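Local coordinates for protein nitrate reductase (Ulva prolifera, PDB 5YLY) that probably reduces nitrate to nitrite with electrons from NADH in the first step of nitrate assimilation, its cytochrome b5 reductase domain binding FAD, at residues Ala89-Thr94 / Met177-Lys182; Thr172-Met177 / Leu196-Gln201; Pro210-Leu215 / Val223-Thr228. All blocks are in the same frame, centred on the assembly; numbering follows the deposited sequence.

Interaction 1. Residues Ala89-Thr94 / Met177-Lys182; sequences AYTPTT and MYQVMK. With FAD (flavin-adenine dinucleotide), chain C.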
loop_
_atom_site.group_PDB
_atom_site.type_symbol
_atom_site.label_atom_id
_atom_site.label_comp_id
_atom_site.label_asym_id
_atom_site.label_seq_id
_atom_site.Cartn_x
_atom_site.Cartn_y
_atom_site.Cartn_z
ATOM N N ALA A 89 4.204 -6.611 8.335
ATOM C CA ALA A 89 3.028 -5.787 8.078
ATOM C C ALA A 89 2.533 -5.986 6.639
ATOM O O ALA A 89 3.346 -6.090 5.734
ATOM C CB ALA A 89 3.370 -4.323 8.276
ATOM N N TYR A 90 1.207 -6.014 6.429
ATOM C CA TYR A 90 0.599 -6.100 5.085
ATOM C C TYR A 90 -0.665 -5.277 5.054
ATOM O O TYR A 90 -1.434 -5.251 6.031
ATOM C CB TYR A 90 0.275 -7.547 4.635
ATOM C CG TYR A 90 1.529 -8.358 4.457
ATOM C CD1 TYR A 90 2.287 -8.263 3.283
ATOM C CD2 TYR A 90 2.040 -9.124 5.506
ATOM C CE1 TYR A 90 3.514 -8.913 3.163
ATOM C CE2 TYR A 90 3.240 -9.828 5.366
ATOM C CZ TYR A 90 3.999 -9.671 4.221
ATOM O OH TYR A 90 5.226 -10.291 4.162
ATOM N N THR A 91 -0.881 -4.618 3.929
ATOM C CA THR A 91 -2.146 -3.941 3.671
ATOM C C THR A 91 -2.810 -4.791 2.606
ATOM O O THR A 91 -2.346 -4.838 1.454
ATOM C CB THR A 91 -2.015 -2.494 3.232
ATOM O OG1 THR A 91 -1.349 -1.752 4.243
ATOM C CG2 THR A 91 -3.406 -1.849 2.976
ATOM N N PRO A 92 -3.915 -5.469 2.943
ATOM C CA PRO A 92 -4.588 -6.299 1.914
ATOM C C PRO A 92 -5.105 -5.451 0.764
ATOM O O PRO A 92 -5.307 -4.238 0.916
ATOM C CB PRO A 92 -5.812 -6.868 2.657
ATOM C CG PRO A 92 -5.482 -6.744 4.084
ATOM C CD PRO A 92 -4.597 -5.548 4.250
ATOM N N THR A 93 -5.312 -6.088 -0.403
ATOM C CA THR A 93 -5.869 -5.371 -1.547
ATOM C C THR A 93 -7.402 -5.392 -1.518
ATOM O O THR A 93 -8.056 -4.941 -2.471
ATOM C CB THR A 93 -5.309 -5.931 -2.845
ATOM O OG1 THR A 93 -5.578 -7.337 -2.896
ATOM C CG2 THR A 93 -3.821 -5.668 -2.983
ATOM N N THR A 94 -7.972 -5.956 -0.452
ATOM C CA THR A 94 -9.406 -5.923 -0.180
ATOM C C THR A 94 -9.518 -5.230 1.185
ATOM O O THR A 94 -8.533 -5.168 1.939
ATOM C CB THR A 94 -10.069 -7.326 -0.126
ATOM O OG1 THR A 94 -9.393 -8.137 0.836
ATOM C CG2 THR A 94 -10.051 -8.032 -1.474
ATOM N N MET A 177 -1.381 2.812 -0.234
ATOM C CA MET A 177 -1.942 3.845 -1.142
ATOM C C MET A 177 -3.152 3.299 -1.887
ATOM O O MET A 177 -4.193 3.953 -1.926
ATOM C CB MET A 177 -0.894 4.340 -2.186
ATOM C CG MET A 177 0.360 4.880 -1.567
ATOM S SD MET A 177 -0.005 6.072 -0.259
ATOM C CE MET A 177 1.575 6.165 0.500
ATOM N N TYR A 178 -3.016 2.101 -2.462
ATOM C CA TYR A 178 -4.093 1.446 -3.220
ATOM C C TYR A 178 -5.401 1.314 -2.369
ATOM O O TYR A 178 -6.497 1.585 -2.857
ATOM C CB TYR A 178 -3.567 0.085 -3.680
ATOM C CG TYR A 178 -4.466 -0.650 -4.642
ATOM C CD1 TYR A 178 -4.808 -0.098 -5.875
ATOM C CD2 TYR A 178 -4.982 -1.899 -4.322
ATOM C CE1 TYR A 178 -5.630 -0.785 -6.777
ATOM C CE2 TYR A 178 -5.761 -2.618 -5.240
ATOM C CZ TYR A 178 -6.094 -2.052 -6.460
ATOM O OH TYR A 178 -6.876 -2.772 -7.349
ATOM N N GLN A 179 -5.266 0.984 -1.095
ATOM C CA GLN A 179 -6.421 0.843 -0.205
ATOM C C GLN A 179 -7.163 2.213 -0.079
ATOM O O GLN A 179 -8.402 2.278 -0.182
ATOM C CB GLN A 179 -5.956 0.370 1.194
ATOM C CG GLN A 179 -7.115 0.173 2.180
ATOM C CD GLN A 179 -6.634 0.339 3.583
ATOM O OE1 GLN A 179 -6.278 1.436 3.992
ATOM N NE2 GLN A 179 -6.523 -0.751 4.328
ATOM N N VAL A 180 -6.386 3.305 0.123
ATOM C CA VAL A 180 -6.957 4.660 0.249
ATOM C C VAL A 180 -7.564 5.099 -1.088
ATOM O O VAL A 180 -8.683 5.639 -1.108
ATOM C CB VAL A 180 -5.899 5.670 0.810
ATOM C CG1 VAL A 180 -6.479 7.097 0.887
ATOM C CG2 VAL A 180 -5.437 5.236 2.201
ATOM N N MET A 181 -6.859 4.833 -2.210
ATOM C CA MET A 181 -7.369 5.198 -3.545
ATOM C C MET A 181 -8.717 4.527 -3.790
ATOM O O MET A 181 -9.658 5.183 -4.196
ATOM C CB MET A 181 -6.380 4.730 -4.646
ATOM C CG MET A 181 -5.080 5.493 -4.619
ATOM S SD MET A 181 -3.903 4.707 -5.773
ATOM C CE MET A 181 -4.621 5.293 -7.334
ATOM N N LYS A 182 -8.821 3.232 -3.515
ATOM C CA LYS A 182 -10.109 2.552 -3.716
ATOM C C LYS A 182 -11.216 3.081 -2.796
ATOM O O LYS A 182 -12.360 3.269 -3.244
ATOM C CB LYS A 182 -9.947 1.062 -3.522
ATOM C CG LYS A 182 -9.200 0.409 -4.689
ATOM C CD LYS A 182 -8.861 -1.027 -4.322
ATOM C CE LYS A 182 -10.057 -1.926 -4.378
ATOM N NZ LYS A 182 -9.712 -3.269 -3.859
HETATM P PA FAD C . 13.032 -9.624 4.755
HETATM O O1A FAD C . 13.596 -10.912 5.226
HETATM O O2A FAD C . 12.444 -8.759 5.844
HETATM O O5B FAD C . 14.188 -8.848 3.919
HETATM C C5B FAD C . 14.392 -7.432 4.113
HETATM C C4B FAD C . 14.494 -6.730 2.781
HETATM O O4B FAD C . 15.538 -7.315 1.970
HETATM C C3B FAD C . 13.260 -6.796 1.895
HETATM O O3B FAD C . 12.245 -5.888 2.320
HETATM C C2B FAD C . 13.841 -6.450 0.521
HETATM O O2B FAD C . 13.902 -5.047 0.297
HETATM C C1B FAD C . 15.259 -7.051 0.601
HETATM N N9A FAD C . 15.441 -8.283 -0.170
HETATM C C8A FAD C . 15.601 -9.549 0.330
HETATM N N7A FAD C . 15.711 -10.478 -0.590
HETATM C C5A FAD C . 15.604 -9.776 -1.781
HETATM C C6A FAD C . 15.580 -10.188 -3.131
HETATM N N6A FAD C . 15.477 -11.463 -3.515
HETATM N N1A FAD C . 15.497 -9.229 -4.081
HETATM C C2A FAD C . 15.395 -7.949 -3.698
HETATM N N3A FAD C . 15.353 -7.448 -2.458
HETATM C C4A FAD C . 15.460 -8.418 -1.539
HETATM N N1 FAD C . 4.709 -6.229 1.127
HETATM C C2 FAD C . 3.996 -6.859 0.141
HETATM O O2 FAD C . 4.555 -7.662 -0.622
HETATM N N3 FAD C . 2.624 -6.593 -0.001
HETATM C C4 FAD C . 1.881 -5.713 0.782
HETATM O O4 FAD C . 0.678 -5.615 0.639
HETATM C C4X FAD C . 2.658 -5.023 1.810
HETATM N N5 FAD C . 2.045 -4.146 2.568
HETATM C C5X FAD C . 2.800 -3.460 3.522
HETATM C C6 FAD C . 2.163 -2.497 4.318
HETATM C C7 FAD C . 2.871 -1.787 5.287
HETATM C C7M FAD C . 2.147 -0.738 6.095
HETATM C C8 FAD C . 4.259 -2.038 5.472
HETATM C C8M FAD C . 5.050 -1.321 6.549
HETATM C C9 FAD C . 4.896 -2.981 4.666
HETATM C C9A FAD C . 4.178 -3.698 3.698
HETATM N N10 FAD C . 4.796 -4.695 2.879
HETATM C C10 FAD C . 4.074 -5.360 1.909
HETATM C "C1'" FAD C . 6.174 -5.155 3.123
HETATM C "C2'" FAD C . 6.244 -6.330 4.100
HETATM O "O2'" FAD C . 5.982 -5.893 5.436
HETATM C "C3'" FAD C . 7.595 -7.044 4.073
HETATM O "O3'" FAD C . 8.633 -6.128 4.397
HETATM C "C4'" FAD C . 7.894 -7.777 2.763
HETATM O "O4'" FAD C . 6.925 -8.809 2.578
HETATM C "C5'" FAD C . 9.283 -8.384 2.710
HETATM O "O5'" FAD C . 9.508 -9.133 3.924
HETATM P P FAD C . 10.411 -10.465 3.933
HETATM O O1P FAD C . 10.328 -11.097 5.269
HETATM O O2P FAD C . 10.089 -11.330 2.739
HETATM O O3P FAD C . 11.860 -9.858 3.694
HETATM O O HOH W 1 -6.937 -3.127 2.820
#

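Interaction 2. Residues Thr172-Met177 / Leu196-Gln201; sequences TGLTPM and LLYANQ. With FAD (flavin-adenine dinucleotide), chain C.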
loop_
_atom_site.group_PDB
_atom_site.type_symbol
_atom_site.label_atom_id
_atom_site.label_comp_id
_atom_site.label_asym_id
_atom_site.label_seq_id
_atom_site.Cartn_x
_atom_site.Cartn_y
_atom_site.Cartn_z
ATOM N N THR A 172 6.770 -2.174 -2.458
ATOM C CA THR A 172 5.631 -2.754 -1.705
ATOM C C THR A 172 4.846 -1.691 -0.912
ATOM O O THR A 172 3.730 -1.974 -0.457
ATOM C CB THR A 172 6.095 -3.928 -0.812
ATOM O OG1 THR A 172 7.046 -3.474 0.135
ATOM C CG2 THR A 172 6.652 -5.097 -1.610
ATOM N N GLY A 173 5.376 -0.463 -0.843
ATOM C CA GLY A 173 4.667 0.658 -0.222
ATOM C C GLY A 173 3.402 1.036 -0.977
ATOM O O GLY A 173 2.617 1.880 -0.524
ATOM N N LEU A 174 3.175 0.418 -2.151
ATOM C CA LEU A 174 1.968 0.723 -2.886
ATOM C C LEU A 174 0.650 0.332 -2.200
ATOM O O LEU A 174 -0.315 1.085 -2.331
ATOM C CB LEU A 174 1.994 0.117 -4.319
ATOM C CG LEU A 174 0.728 0.431 -5.133
ATOM C CD1 LEU A 174 0.652 1.887 -5.597
ATOM C CD2 LEU A 174 0.463 -0.597 -6.214
ATOM N N THR A 175 0.550 -0.862 -1.574
ATOM C CA THR A 175 -0.784 -1.332 -1.095
ATOM C C THR A 175 -1.424 -0.408 -0.041
ATOM O O THR A 175 -2.638 -0.213 -0.181
ATOM C CB THR A 175 -0.772 -2.779 -0.691
ATOM O OG1 THR A 175 0.159 -2.951 0.361
ATOM C CG2 THR A 175 -0.415 -3.696 -1.881
ATOM N N PRO A 176 -0.709 0.298 0.876
ATOM C CA PRO A 176 -1.419 1.278 1.724
ATOM C C PRO A 176 -2.053 2.378 0.870
ATOM O O PRO A 176 -3.146 2.813 1.180
ATOM C CB PRO A 176 -0.306 1.812 2.638
ATOM C CG PRO A 176 0.665 0.648 2.751
ATOM C CD PRO A 176 0.697 0.167 1.307
ATOM N N MET A 177 -1.381 2.812 -0.234
ATOM C CA MET A 177 -1.942 3.845 -1.142
ATOM C C MET A 177 -3.152 3.299 -1.887
ATOM O O MET A 177 -4.193 3.953 -1.926
ATOM C CB MET A 177 -0.894 4.340 -2.186
ATOM C CG MET A 177 0.360 4.880 -1.567
ATOM S SD MET A 177 -0.005 6.072 -0.259
ATOM C CE MET A 177 1.575 6.165 0.500
ATOM N N LEU A 196 -0.824 10.185 -7.483
ATOM C CA LEU A 196 0.108 9.159 -7.039
ATOM C C LEU A 196 1.418 9.252 -7.795
ATOM O O LEU A 196 1.432 9.363 -9.034
ATOM C CB LEU A 196 -0.530 7.754 -7.231
ATOM C CG LEU A 196 0.415 6.534 -7.048
ATOM C CD1 LEU A 196 0.890 6.399 -5.586
ATOM C CD2 LEU A 196 -0.292 5.231 -7.505
ATOM N N LEU A 197 2.521 9.154 -7.045
ATOM C CA LEU A 197 3.861 9.079 -7.613
ATOM C C LEU A 197 4.429 7.738 -7.132
ATOM O O LEU A 197 4.524 7.497 -5.932
ATOM C CB LEU A 197 4.713 10.288 -7.211
ATOM C CG LEU A 197 6.211 10.258 -7.638
ATOM C CD1 LEU A 197 6.366 10.085 -9.158
ATOM C CD2 LEU A 197 6.906 11.550 -7.255
ATOM N N TYR A 198 4.708 6.828 -8.065
ATOM C CA TYR A 198 5.115 5.475 -7.674
ATOM C C TYR A 198 6.490 5.165 -8.210
ATOM O O TYR A 198 6.676 5.109 -9.431
ATOM C CB TYR A 198 4.038 4.471 -8.170
ATOM C CG TYR A 198 4.168 3.018 -7.744
ATOM C CD1 TYR A 198 4.897 2.660 -6.607
ATOM C CD2 TYR A 198 3.519 2.002 -8.453
ATOM C CE1 TYR A 198 5.027 1.320 -6.223
ATOM C CE2 TYR A 198 3.582 0.670 -8.038
ATOM C CZ TYR A 198 4.352 0.332 -6.937
ATOM O OH TYR A 198 4.473 -0.989 -6.592
ATOM N N ALA A 199 7.450 4.934 -7.297
ATOM C CA ALA A 199 8.850 4.656 -7.662
ATOM C C ALA A 199 9.214 3.185 -7.486
ATOM O O ALA A 199 8.818 2.564 -6.498
ATOM C CB ALA A 199 9.784 5.509 -6.827
ATOM N N ASN A 200 9.959 2.615 -8.449
ATOM C CA ASN A 200 10.418 1.225 -8.381
ATOM C C ASN A 200 11.763 1.109 -9.038
ATOM O O ASN A 200 12.121 1.984 -9.821
ATOM C CB ASN A 200 9.444 0.269 -9.065
ATOM C CG ASN A 200 8.150 0.179 -8.334
ATOM O OD1 ASN A 200 8.067 -0.421 -7.264
ATOM N ND2 ASN A 200 7.163 0.905 -8.817
ATOM N N GLN A 201 12.488 0.020 -8.768
ATOM C CA GLN A 201 13.808 -0.155 -9.377
ATOM C C GLN A 201 13.706 -0.348 -10.891
ATOM O O GLN A 201 14.392 0.337 -11.656
ATOM C CB GLN A 201 14.546 -1.329 -8.726
ATOM C CG GLN A 201 15.437 -0.941 -7.551
ATOM C CD GLN A 201 15.893 -2.179 -6.821
ATOM O OE1 GLN A 201 15.149 -2.749 -6.013
ATOM N NE2 GLN A 201 17.056 -2.697 -7.192
HETATM P PA FAD C . 13.032 -9.624 4.755
HETATM O O1A FAD C . 13.596 -10.912 5.226
HETATM O O2A FAD C . 12.444 -8.759 5.844
HETATM O O5B FAD C . 14.188 -8.848 3.919
HETATM C C5B FAD C . 14.392 -7.432 4.113
HETATM C C4B FAD C . 14.494 -6.730 2.781
HETATM O O4B FAD C . 15.538 -7.315 1.970
HETATM C C3B FAD C . 13.260 -6.796 1.895
HETATM O O3B FAD C . 12.245 -5.888 2.320
HETATM C C2B FAD C . 13.841 -6.450 0.521
HETATM O O2B FAD C . 13.902 -5.047 0.297
HETATM C C1B FAD C . 15.259 -7.051 0.601
HETATM N N9A FAD C . 15.441 -8.283 -0.170
HETATM C C8A FAD C . 15.601 -9.549 0.330
HETATM N N7A FAD C . 15.711 -10.478 -0.590
HETATM C C5A FAD C . 15.604 -9.776 -1.781
HETATM C C6A FAD C . 15.580 -10.188 -3.131
HETATM N N6A FAD C . 15.477 -11.463 -3.515
HETATM N N1A FAD C . 15.497 -9.229 -4.081
HETATM C C2A FAD C . 15.395 -7.949 -3.698
HETATM N N3A FAD C . 15.353 -7.448 -2.458
HETATM C C4A FAD C . 15.460 -8.418 -1.539
HETATM N N1 FAD C . 4.709 -6.229 1.127
HETATM C C2 FAD C . 3.996 -6.859 0.141
HETATM O O2 FAD C . 4.555 -7.662 -0.622
HETATM N N3 FAD C . 2.624 -6.593 -0.001
HETATM C C4 FAD C . 1.881 -5.713 0.782
HETATM O O4 FAD C . 0.678 -5.615 0.639
HETATM C C4X FAD C . 2.658 -5.023 1.810
HETATM N N5 FAD C . 2.045 -4.146 2.568
HETATM C C5X FAD C . 2.800 -3.460 3.522
HETATM C C6 FAD C . 2.163 -2.497 4.318
HETATM C C7 FAD C . 2.871 -1.787 5.287
HETATM C C7M FAD C . 2.147 -0.738 6.095
HETATM C C8 FAD C . 4.259 -2.038 5.472
HETATM C C8M FAD C . 5.050 -1.321 6.549
HETATM C C9 FAD C . 4.896 -2.981 4.666
HETATM C C9A FAD C . 4.178 -3.698 3.698
HETATM N N10 FAD C . 4.796 -4.695 2.879
HETATM C C10 FAD C . 4.074 -5.360 1.909
HETATM C "C1'" FAD C . 6.174 -5.155 3.123
HETATM C "C2'" FAD C . 6.244 -6.330 4.100
HETATM O "O2'" FAD C . 5.982 -5.893 5.436
HETATM C "C3'" FAD C . 7.595 -7.044 4.073
HETATM O "O3'" FAD C . 8.633 -6.128 4.397
HETATM C "C4'" FAD C . 7.894 -7.777 2.763
HETATM O "O4'" FAD C . 6.925 -8.809 2.578
HETATM C "C5'" FAD C . 9.283 -8.384 2.710
HETATM O "O5'" FAD C . 9.508 -9.133 3.924
HETATM P P FAD C . 10.411 -10.465 3.933
HETATM O O1P FAD C . 10.328 -11.097 5.269
HETATM O O2P FAD C . 10.089 -11.330 2.739
HETATM O O3P FAD C . 11.860 -9.858 3.694
#

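Interaction 3. Residues Pro210-Leu215 / Val223-Thr228; sequences PELEAL and VKIHYT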
loop_
_atom_site.group_PDB
_atom_site.type_symbol
_atom_site.label_atom_id
_atom_site.label_comp_id
_atom_site.label_asym_id
_atom_site.label_seq_id
_atom_site.Cartn_x
_atom_site.Cartn_y
_atom_site.Cartn_z
ATOM N N PRO A 210 -1.858 -2.942 -14.042
ATOM C CA PRO A 210 -3.148 -2.926 -14.772
ATOM C C PRO A 210 -4.262 -2.287 -13.938
ATOM O O PRO A 210 -5.046 -1.495 -14.458
ATOM C CB PRO A 210 -3.407 -4.416 -15.035
ATOM C CG PRO A 210 -2.015 -5.007 -15.144
ATOM C CD PRO A 210 -1.330 -4.323 -13.962
ATOM N N GLU A 211 -4.294 -2.593 -12.639
ATOM C CA GLU A 211 -5.302 -2.072 -11.702
ATOM C C GLU A 211 -5.176 -0.579 -11.536
ATOM O O GLU A 211 -6.191 0.116 -11.548
ATOM C CB GLU A 211 -5.223 -2.752 -10.336
ATOM C CG GLU A 211 -5.674 -4.203 -10.372
ATOM C CD GLU A 211 -4.682 -5.226 -10.904
ATOM O OE1 GLU A 211 -3.522 -4.874 -11.221
ATOM O OE2 GLU A 211 -5.083 -6.403 -11.012
ATOM N N LEU A 212 -3.934 -0.081 -11.393
ATOM C CA LEU A 212 -3.690 1.357 -11.276
ATOM C C LEU A 212 -4.113 2.064 -12.547
ATOM O O LEU A 212 -4.807 3.088 -12.480
ATOM C CB LEU A 212 -2.219 1.649 -10.974
ATOM C CG LEU A 212 -1.716 1.254 -9.565
ATOM C CD1 LEU A 212 -0.188 1.410 -9.490
ATOM C CD2 LEU A 212 -2.413 2.085 -8.475
ATOM N N GLU A 213 -3.704 1.533 -13.709
ATOM C CA GLU A 213 -4.104 2.131 -14.984
ATOM C C GLU A 213 -5.635 2.151 -15.160
ATOM O O GLU A 213 -6.167 3.145 -15.637
ATOM C CB GLU A 213 -3.392 1.468 -16.164
ATOM C CG GLU A 213 -1.912 1.866 -16.196
ATOM C CD GLU A 213 -1.669 3.368 -16.234
ATOM O OE1 GLU A 213 -2.027 3.990 -17.258
ATOM O OE2 GLU A 213 -1.244 3.940 -15.203
ATOM N N ALA A 214 -6.327 1.069 -14.739
ATOM C CA ALA A 214 -7.795 0.990 -14.848
ATOM C C ALA A 214 -8.479 2.025 -13.931
ATOM O O ALA A 214 -9.500 2.585 -14.327
ATOM C CB ALA A 214 -8.280 -0.409 -14.539
ATOM N N LEU A 215 -7.899 2.308 -12.751
ATOM C CA LEU A 215 -8.432 3.347 -11.852
ATOM C C LEU A 215 -8.289 4.721 -12.485
ATOM O O LEU A 215 -9.226 5.514 -12.440
ATOM C CB LEU A 215 -7.700 3.355 -10.491
ATOM C CG LEU A 215 -8.098 2.321 -9.445
ATOM C CD1 LEU A 215 -7.201 2.456 -8.198
ATOM C CD2 LEU A 215 -9.586 2.499 -9.003
ATOM N N VAL A 223 -8.056 11.397 -10.410
ATOM C CA VAL A 223 -6.744 10.816 -10.087
ATOM C C VAL A 223 -5.796 10.892 -11.271
ATOM O O VAL A 223 -6.233 10.828 -12.434
ATOM C CB VAL A 223 -6.928 9.350 -9.546
ATOM C CG1 VAL A 223 -7.490 8.406 -10.613
ATOM C CG2 VAL A 223 -5.623 8.786 -8.958
ATOM N N LYS A 224 -4.503 11.062 -10.969
ATOM C CA LYS A 224 -3.406 10.937 -11.935
ATOM C C LYS A 224 -2.351 10.062 -11.300
ATOM O O LYS A 224 -2.132 10.127 -10.075
ATOM C CB LYS A 224 -2.802 12.275 -12.337
ATOM C CG LYS A 224 -3.735 13.099 -13.216
ATOM C CD LYS A 224 -3.017 14.352 -13.760
ATOM C CE LYS A 224 -3.997 15.287 -14.430
ATOM N NZ LYS A 224 -4.646 14.654 -15.610
ATOM N N ILE A 225 -1.704 9.229 -12.125
ATOM C CA ILE A 225 -0.652 8.347 -11.633
ATOM C C ILE A 225 0.600 8.572 -12.471
ATOM O O ILE A 225 0.516 8.618 -13.707
ATOM C CB ILE A 225 -1.112 6.865 -11.623
ATOM C CG1 ILE A 225 -2.363 6.646 -10.706
ATOM C CG2 ILE A 225 0.038 5.931 -11.182
ATOM C CD1 ILE A 225 -3.121 5.462 -11.002
ATOM N N HIS A 226 1.752 8.755 -11.801
ATOM C CA HIS A 226 3.024 8.938 -12.490
ATOM C C HIS A 226 3.989 7.930 -11.912
ATOM O O HIS A 226 3.931 7.639 -10.716
ATOM C CB HIS A 226 3.565 10.350 -12.318
ATOM C CG HIS A 226 4.644 10.681 -13.299
ATOM N ND1 HIS A 226 4.314 11.131 -14.562
ATOM C CD2 HIS A 226 5.987 10.600 -13.217
ATOM C CE1 HIS A 226 5.449 11.373 -15.183
ATOM N NE2 HIS A 226 6.480 11.054 -14.432
ATOM N N TYR A 227 4.854 7.377 -12.769
ATOM C CA TYR A 227 5.821 6.353 -12.384
ATOM C C TYR A 227 7.241 6.823 -12.622
ATOM O O TYR A 227 7.491 7.634 -13.519
ATOM C CB TYR A 227 5.614 5.084 -13.233
ATOM C CG TYR A 227 4.215 4.521 -13.205
ATOM C CD1 TYR A 227 3.832 3.601 -12.232
ATOM C CD2 TYR A 227 3.287 4.852 -14.192
ATOM C CE1 TYR A 227 2.552 3.051 -12.221
ATOM C CE2 TYR A 227 1.994 4.321 -14.178
ATOM C CZ TYR A 227 1.640 3.412 -13.203
ATOM O OH TYR A 227 0.372 2.899 -13.181
ATOM N N THR A 228 8.191 6.265 -11.852
ATOM C CA THR A 228 9.624 6.421 -12.088
ATOM C C THR A 228 10.279 5.077 -11.863
ATOM O O THR A 228 9.820 4.297 -11.027
ATOM C CB THR A 228 10.307 7.573 -11.330
ATOM O OG1 THR A 228 11.614 7.767 -11.900
ATOM C CG2 THR A 228 10.441 7.314 -9.821
HETATM O O HOH W 2 -0.763 6.936 -15.510
#

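Interaction 1. Residues Ala89-Thr94 / Met177-Lys182
Lys182 reaches from helix 174-185 to the loop that follows strand 85-90 and donates a hydrogen bond from NZ to Thr93 O, 2.7 Å long. The ammonium meets the carbonyl at a C=O...NZ angle of 159°, tilted 20° from its plane. The lysine chain bends at chi3 (75°), and its CD lies over one face of the Tyr178 ring, toward the rim. Thr93 comes to the same ring at its edge, with CB 4.1 Å from Tyr178 CE2. Thr91 and Gln179 cross at about a right angle. The methyl CG2 of Thr91 packs against the amide end, 3.6 Å from Gln179 NE2. Gln179 OE1 is hydrogen-bonded to Gly67 N, and NE2 to Lys68 O. NE2 also donates to a water, which in turn donates to Pro92 O and Thr94 O. On the flavin side, Thr91 N donates to FAD N5 at 3.3 Å, and Ala89 O accepts from FAD O2'. Tyr90 OH is hydrogen-bonded to FAD O4' at 2.8 Å. The contact joins the FAD-binding and NAD-binding domains. Its direct and water-bridged bonds tie three loop carbonyls to the helix, next to residues that hold the flavin.

Interaction 2. Residues Thr172-Met177 / Leu196-Gln201
Leu174 packs on Tyr198 and Leu196 inside a beta-alpha-beta unit of the NAD-binding domain. The unit runs from strand 164-170 through helix 174-185 to strand 193-200, and the contact packs helix 174-185 on the parallel sheet.

The main interaction is CH-pi. Leu174 CD1 stands over one face of the Tyr198 ring, 4.0 Å from the centroid and 11° off the ring normal. Leu174 CG is anti to the backbone N (chi1 -180°), which carries the branch out over the ring. Asn200 ND2 lies over the centre of the opposite face, so the ring is held between the two side chains.

Apolar packing adds to this. Leu174 CB comes to 3.5 Å from Tyr198 CZ, near the phenol end. Leu174 and Leu196 cross at about a right angle and meet methyl to methyl, CD1 to CD2, at 4.0 Å. Met177 CG touches Leu196 CD1 more loosely, and the rest of the methionine turns away toward strand 259-264.

The polar end of Tyr198 is buried. Its OH is hydrogen-bonded to Gly171 O and Leu207 N, so two backbone groups fix the phenol.

The FAD contacts come from the same segment, 172-177. Thr172 CB lies 3.3 Å from FAD N1, and Pro176 CG packs near FAD C6. Thr175 has OG1 between its backbone N and carbonyl carbon (chi1 60°), and from there OG1 donates a 2.7 Å hydrogen bond to FAD O4.

Interaction 3. Residues Pro210-Leu215 / Val223-Thr228
Helix 210-215 and strand 223-228 run roughly antiparallel, with 143° between their directions and their axes 8.9 Å apart at closest approach. The nearest CA pairs are Leu212 with Ile225 and Leu215 with Val223. Ile225 points its CD1 methyl at the helix, where it lies 3.3 Å from Leu212 O and 3.9 Å from Leu212 CB. Val223 CG1 packs more loosely on Leu215 O.

Tyr227 carries the polar part. Its OH donates to Glu213 OE2 over 2.8 Å. The oxygen sits in the plane of the ring, at its edge, and is met on its anti side, 17° out of the carboxylate plane. Glu213 bends at chi2 (-56°), and this brings the carboxylate round to the phenol. A water also donates to Glu213 OE2 and to Ile225 O, so one oxygen accepts two bonds and is linked to the strand backbone. Leu212 CB lies 3.6 Å from Tyr227 OH.

The contact belongs to the beta-alpha-beta unit of strand 193-200, helix 209-218 and strand 223-229. Tyr227 also makes a cation-pi contact with Arg209 and an edge-to-face one with Tyr238. Leu212 and Leu215 extend the packing to helix 174-185, while Ile225 lies against Leu196 of the neighbouring strand 193-200.

In the fold
Interactions 1 and 2 share helix 174-185 and both touch FAD. They meet where Thr91 OG1 lies 3.5 Å from Pro176 CG. The flavin is lined by Ala89, Tyr90 and Thr91 of one domain and by Thr172, Thr175 and Pro176 of the other. Interaction 3 stands further off, with the side chain of Leu212 about 12 Å from FAD at the nearest atoms. It adjoins interaction 2 through the sheet, where Leu196 O and His226 N are 2.9 Å apart in a probable hydrogen bond. It meets interaction 1 on the helix side, with Tyr178 OH 3.4 Å from Glu211 CB. The three contacts thus run from the flavin across helix 174-185 into the parallel sheet and helix 209-218.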